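Local structure of mandelate racemase/muconate lactonizing enzyme (Roseovarius nubinhibens, 2QDD) at residues A[100-112]-A[267-279]. The protein is of uncharacterised function but belongs to the mandelate racemase/muconate lactonizing enzymes of the enolase superfamily and binds magnesium, consistent with a magnesium-dependent acid-base reaction. Numbering follows the deposited sequence. Where two conformers were deposited one is given.
Sequences HSYVKSPIDMACW and KPNRVGGLTRARQ
Trp-112, Leu-274 and Asn-269 bury the most surface where helix 101-119 of the N-terminal capping domain meets helix 268-271 and the first turn of helix 274-287, which follow strand 263-266 of the barrel in this enolase-superfamily fold. Segments 101-112 and 274-279 run nearly perpendicular (93°), their axes 9.6 Å apart at closest approach. Leu-274 lays CB over one face of the Trp-112 indole, a CH-pi contact 3.8 Å from the centroid of the five-membered ring. At the ring edge, Trp-112 NE1 donates to Thr-275 OG1 (2.9 Å), tilted only modestly from the indole plane. Thr-275 OG1 in turn donates to the syn lone pair of Asp-108 OD1 at 2.8 Å, so one hydroxyl joins Trp-112 to Asp-108, one turn earlier. With CG anti to the backbone N (chi1 -177°), the Asp-108 carboxylate reaches the helix start just after N-cap Gly-273: OD2 accepts Leu-274 N at 2.7 Å and Thr-275 N at 3.1 Å, both from the same face of its plane. A CB on Gly-273 would run into Asp-108 CB. An alanine in place of Asp-108 would probably leave Leu-274 N, Thr-275 N and the Thr-275 hydroxyl without their acceptors. Arg-270 places the contact beside the metal site, its NH1 bonding Leu-246 O while NH2 salt-bridges magnesium ligand Asp-243. Near the start of helix 101-119, Asn-269 sets OD1 3.4 Å from Tyr-102 CB, while its ND2 makes a weak bond to Tyr-102 O, 128° at the hydrogen.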
loop_
_atom_site.group_PDB
_atom_site.type_symbol
_atom_site.label_atom_id
_atom_site.label_comp_id
_atom_site.label_asym_id
_atom_site.label_seq_id
_atom_site.Cartn_x
_atom_site.Cartn_y
_atom_site.Cartn_z
ATOM N N HIS A 100 -14.563 5.555 -29.262
ATOM C CA HIS A 100 -14.304 6.028 -30.622
ATOM C C HIS A 100 -13.685 7.416 -30.649
ATOM O O HIS A 100 -14.210 8.327 -31.295
ATOM C CB HIS A 100 -15.581 5.990 -31.468
ATOM C CG HIS A 100 -16.180 4.626 -31.593
ATOM N ND1 HIS A 100 -17.097 4.131 -30.690
ATOM C CD2 HIS A 100 -15.991 3.651 -32.514
ATOM C CE1 HIS A 100 -17.446 2.909 -31.050
ATOM N NE2 HIS A 100 -16.789 2.595 -32.153
ATOM N N SER A 101 -12.579 7.563 -29.924
ATOM C CA SER A 101 -11.888 8.845 -29.819
ATOM C C SER A 101 -11.363 9.323 -31.175
ATOM O O SER A 101 -11.275 10.519 -31.420
ATOM C CB SER A 101 -10.755 8.754 -28.800
ATOM O OG SER A 101 -9.882 7.684 -29.099
ATOM N N TYR A 102 -11.044 8.373 -32.048
ATOM C CA TYR A 102 -10.622 8.642 -33.419
ATOM C C TYR A 102 -11.690 9.267 -34.314
ATOM O O TYR A 102 -11.362 10.010 -35.236
ATOM C CB TYR A 102 -10.066 7.377 -34.066
ATOM C CG TYR A 102 -11.063 6.264 -34.371
ATOM C CD1 TYR A 102 -11.445 5.986 -35.688
ATOM C CD2 TYR A 102 -11.584 5.461 -33.357
ATOM C CE1 TYR A 102 -12.339 4.951 -35.982
ATOM C CE2 TYR A 102 -12.476 4.427 -33.640
ATOM C CZ TYR A 102 -12.849 4.177 -34.953
ATOM O OH TYR A 102 -13.724 3.145 -35.232
ATOM N N VAL A 103 -12.953 8.956 -34.031
ATOM C CA VAL A 103 -14.098 9.592 -34.682
ATOM C C VAL A 103 -14.249 11.030 -34.196
ATOM O O VAL A 103 -14.555 11.938 -34.976
ATOM C CB VAL A 103 -15.407 8.795 -34.418
ATOM C CG1 VAL A 103 -16.629 9.545 -34.941
ATOM C CG2 VAL A 103 -15.321 7.411 -35.051
ATOM N N LYS A 104 -14.004 11.225 -32.903
ATOM C CA LYS A 104 -14.341 12.462 -32.216
ATOM C C LYS A 104 -13.361 13.595 -32.482
ATOM O O LYS A 104 -13.741 14.766 -32.419
ATOM C CB LYS A 104 -14.454 12.212 -30.717
ATOM C CG LYS A 104 -15.812 11.704 -30.319
ATOM C CD LYS A 104 -15.722 10.809 -29.129
ATOM C CE LYS A 104 -17.085 10.279 -28.783
ATOM N NZ LYS A 104 -17.006 9.454 -27.540
ATOM N N SER A 105 -12.114 13.231 -32.781
ATOM C CA SER A 105 -11.017 14.192 -32.929
ATOM C C SER A 105 -11.169 15.186 -34.098
ATOM O O SER A 105 -10.968 16.378 -33.903
ATOM C CB SER A 105 -9.652 13.479 -32.950
ATOM O OG SER A 105 -8.575 14.383 -33.152
ATOM N N PRO A 106 -11.520 14.700 -35.325
ATOM C CA PRO A 106 -11.769 15.748 -36.335
ATOM C C PRO A 106 -12.999 16.639 -36.118
ATOM O O PRO A 106 -12.983 17.789 -36.554
ATOM C CB PRO A 106 -11.917 14.955 -37.639
ATOM C CG PRO A 106 -12.348 13.612 -37.226
ATOM C CD PRO A 106 -11.660 13.355 -35.923
ATOM N N ILE A 107 -14.044 16.119 -35.464
ATOM C CA ILE A 107 -15.218 16.924 -35.113
ATOM C C ILE A 107 -14.874 18.040 -34.130
ATOM O O ILE A 107 -15.277 19.192 -34.317
ATOM C CB ILE A 107 -16.377 16.070 -34.549
ATOM C CG1 ILE A 107 -16.774 14.976 -35.544
ATOM C CG2 ILE A 107 -17.589 16.956 -34.216
ATOM C CD1 ILE A 107 -17.528 13.816 -34.943
ATOM N N ASP A 108 -14.119 17.688 -33.093
ATOM C CA ASP A 108 -13.645 18.651 -32.103
ATOM C C ASP A 108 -12.698 19.703 -32.700
ATOM O O ASP A 108 -12.804 20.889 -32.383
ATOM C CB ASP A 108 -12.971 17.916 -30.945
ATOM C CG ASP A 108 -12.520 18.852 -29.857
ATOM O OD1 ASP A 108 -13.373 19.301 -29.060
ATOM O OD2 ASP A 108 -11.312 19.146 -29.807
ATOM N N MET A 109 -11.792 19.243 -33.564
ATOM C CA MET A 109 -10.791 20.071 -34.250
ATOM C C MET A 109 -11.448 21.160 -35.106
ATOM O O MET A 109 -10.996 22.308 -35.122
ATOM C CB MET A 109 -9.924 19.158 -35.132
ATOM C CG MET A 109 -8.693 19.781 -35.758
ATOM S SD MET A 109 -7.756 18.531 -36.665
ATOM C CE MET A 109 -7.224 19.505 -38.033
ATOM N N ALA A 110 -12.521 20.783 -35.799
ATOM C CA ALA A 110 -13.267 21.690 -36.664
ATOM C C ALA A 110 -14.103 22.703 -35.890
ATOM O O ALA A 110 -14.305 23.826 -36.356
ATOM C CB ALA A 110 -14.133 20.905 -37.619
ATOM N N CYS A 111 -14.583 22.310 -34.712
ATOM C CA CYS A 111 -15.270 23.236 -33.809
ATOM C C CYS A 111 -14.334 24.260 -33.168
ATOM O O CYS A 111 -14.736 25.405 -32.939
ATOM C CB CYS A 111 -16.020 22.471 -32.726
ATOM S SG CYS A 111 -17.476 21.576 -33.299
ATOM N N TRP A 112 -13.101 23.840 -32.867
ATOM C CA TRP A 112 -12.046 24.744 -32.391
ATOM C C TRP A 112 -11.696 25.791 -33.453
ATOM O O TRP A 112 -11.565 26.976 -33.136
ATOM C CB TRP A 112 -10.783 23.963 -31.979
ATOM C CG TRP A 112 -10.773 23.523 -30.529
ATOM C CD1 TRP A 112 -11.172 22.315 -30.042
ATOM C CD2 TRP A 112 -10.340 24.287 -29.392
ATOM N NE1 TRP A 112 -11.028 22.276 -28.679
ATOM C CE2 TRP A 112 -10.513 23.469 -28.250
ATOM C CE3 TRP A 112 -9.828 25.583 -29.224
ATOM C CZ2 TRP A 112 -10.200 23.904 -26.954
ATOM C CZ3 TRP A 112 -9.510 26.018 -27.933
ATOM C CH2 TRP A 112 -9.698 25.178 -26.816
ATOM N N LYS A 267 -1.590 12.720 -28.308
ATOM C CA LYS A 267 -2.011 12.652 -29.698
ATOM C C LYS A 267 -3.526 12.749 -29.769
ATOM O O LYS A 267 -4.213 11.848 -29.295
ATOM C CB LYS A 267 -1.527 11.349 -30.347
ATOM C CG LYS A 267 -0.016 11.219 -30.408
ATOM C CD LYS A 267 0.406 10.031 -31.208
ATOM C CE LYS A 267 1.829 9.666 -30.862
ATOM N NZ LYS A 267 2.241 8.443 -31.599
ATOM N N PRO A 268 -4.051 13.845 -30.352
ATOM C CA PRO A 268 -5.490 14.132 -30.423
ATOM C C PRO A 268 -6.355 12.984 -30.963
ATOM O O PRO A 268 -7.431 12.733 -30.421
ATOM C CB PRO A 268 -5.561 15.342 -31.360
ATOM C CG PRO A 268 -4.257 16.015 -31.197
ATOM C CD PRO A 268 -3.256 14.916 -30.985
ATOM N N ASN A 269 -5.881 12.288 -31.998
ATOM C CA ASN A 269 -6.603 11.139 -32.546
ATOM C C ASN A 269 -6.670 9.916 -31.625
ATOM O O ASN A 269 -7.572 9.096 -31.752
ATOM C CB ASN A 269 -6.086 10.755 -33.938
ATOM C CG ASN A 269 -7.155 10.055 -34.793
ATOM O OD1 ASN A 269 -7.140 8.836 -34.949
ATOM N ND2 ASN A 269 -8.087 10.831 -35.335
ATOM N N ARG A 270 -5.724 9.802 -30.695
ATOM C CA ARG A 270 -5.812 8.807 -29.624
ATOM C C ARG A 270 -6.758 9.223 -28.485
ATOM O O ARG A 270 -7.520 8.396 -27.975
ATOM C CB ARG A 270 -4.421 8.448 -29.091
ATOM C CG ARG A 270 -4.417 7.418 -27.962
ATOM C CD ARG A 270 -3.024 6.864 -27.624
ATOM N NE ARG A 270 -1.921 7.827 -27.739
ATOM C CZ ARG A 270 -1.630 8.788 -26.861
ATOM N NH1 ARG A 270 -2.363 8.968 -25.772
ATOM N NH2 ARG A 270 -0.588 9.581 -27.078
ATOM N N VAL A 271 -6.721 10.497 -28.099
ATOM C CA VAL A 271 -7.437 10.952 -26.898
ATOM C C VAL A 271 -8.797 11.598 -27.156
ATOM O O VAL A 271 -9.571 11.809 -26.217
ATOM C CB VAL A 271 -6.557 11.855 -25.982
ATOM C CG1 VAL A 271 -5.254 11.145 -25.625
ATOM C CG2 VAL A 271 -6.274 13.209 -26.639
ATOM N N GLY A 272 -9.088 11.919 -28.417
ATOM C CA GLY A 272 -10.422 12.375 -28.801
ATOM C C GLY A 272 -10.567 13.856 -29.056
ATOM O O GLY A 272 -11.657 14.413 -28.911
ATOM N N GLY A 273 -9.474 14.497 -29.455
ATOM C CA GLY A 273 -9.536 15.887 -29.885
ATOM C C GLY A 273 -8.682 16.820 -29.060
ATOM O O GLY A 273 -7.880 16.383 -28.239
ATOM N N LEU A 274 -8.874 18.114 -29.290
ATOM C CA LEU A 274 -8.051 19.158 -28.713
ATOM C C LEU A 274 -8.526 19.496 -27.305
ATOM O O LEU A 274 -7.716 19.826 -26.438
ATOM C CB LEU A 274 -8.138 20.403 -29.596
ATOM C CG LEU A 274 -6.917 21.061 -30.238
ATOM C CD1 LEU A 274 -5.719 20.122 -30.403
ATOM C CD2 LEU A 274 -7.338 21.644 -31.584
ATOM N N THR A 275 -9.842 19.436 -27.098
ATOM C CA THR A 275 -10.459 19.650 -25.784
ATOM C C THR A 275 -9.960 18.626 -24.757
ATOM O O THR A 275 -9.562 18.997 -23.650
ATOM C CB THR A 275 -12.005 19.597 -25.886
ATOM O OG1 THR A 275 -12.460 20.620 -26.782
ATOM C CG2 THR A 275 -12.665 19.790 -24.519
ATOM N N ARG A 276 -9.970 17.347 -25.141
ATOM C CA ARG A 276 -9.466 16.275 -24.288
ATOM C C ARG A 276 -7.943 16.347 -24.131
ATOM O O ARG A 276 -7.424 16.140 -23.037
ATOM C CB ARG A 276 -9.904 14.905 -24.818
ATOM C CG ARG A 276 -11.429 14.662 -24.816
ATOM C CD ARG A 276 -11.966 14.280 -23.444
ATOM N NE ARG A 276 -13.425 14.170 -23.428
ATOM C CZ ARG A 276 -14.261 15.147 -23.075
ATOM N NH1 ARG A 276 -15.571 14.936 -23.092
ATOM N NH2 ARG A 276 -13.800 16.335 -22.705
ATOM N N ALA A 277 -7.243 16.666 -25.217
ATOM C CA ALA A 277 -5.774 16.774 -25.210
ATOM C C ALA A 277 -5.240 17.915 -24.344
ATOM O O ALA A 277 -4.219 17.752 -23.682
ATOM C CB ALA A 277 -5.235 16.875 -26.618
ATOM N N ARG A 278 -5.953 19.041 -24.324
ATOM C CA ARG A 278 -5.609 20.193 -23.473
ATOM C C ARG A 278 -5.710 19.899 -21.970
ATOM O O ARG A 278 -4.837 20.313 -21.195
ATOM C CB ARG A 278 -6.486 21.402 -23.823
ATOM C CG ARG A 278 -6.153 22.682 -23.070
ATOM C CD ARG A 278 -7.382 23.226 -22.367
ATOM N NE ARG A 278 -7.676 24.601 -22.762
ATOM C CZ ARG A 278 -8.901 25.076 -22.975
ATOM N NH1 ARG A 278 -9.069 26.341 -23.332
ATOM N NH2 ARG A 278 -9.963 24.288 -22.833
ATOM N N GLN A 279 -6.768 19.196 -21.563
ATOM C CA GLN A 279 -6.915 18.752 -20.172
ATOM C C GLN A 279 -5.754 17.866 -19.710
ATOM O O GLN A 279 -5.228 18.050 -18.612
ATOM C CB GLN A 279 -8.253 18.034 -19.936
ATOM C CG GLN A 279 -8.520 17.780 -18.436
ATOM C CD GLN A 279 -9.604 16.748 -18.127
ATOM O OE1 GLN A 279 -10.154 16.742 -17.023
ATOM N NE2 GLN A 279 -9.903 15.870 -19.083
HETATM O O HOH W 1 -7.228 13.758 -35.365
#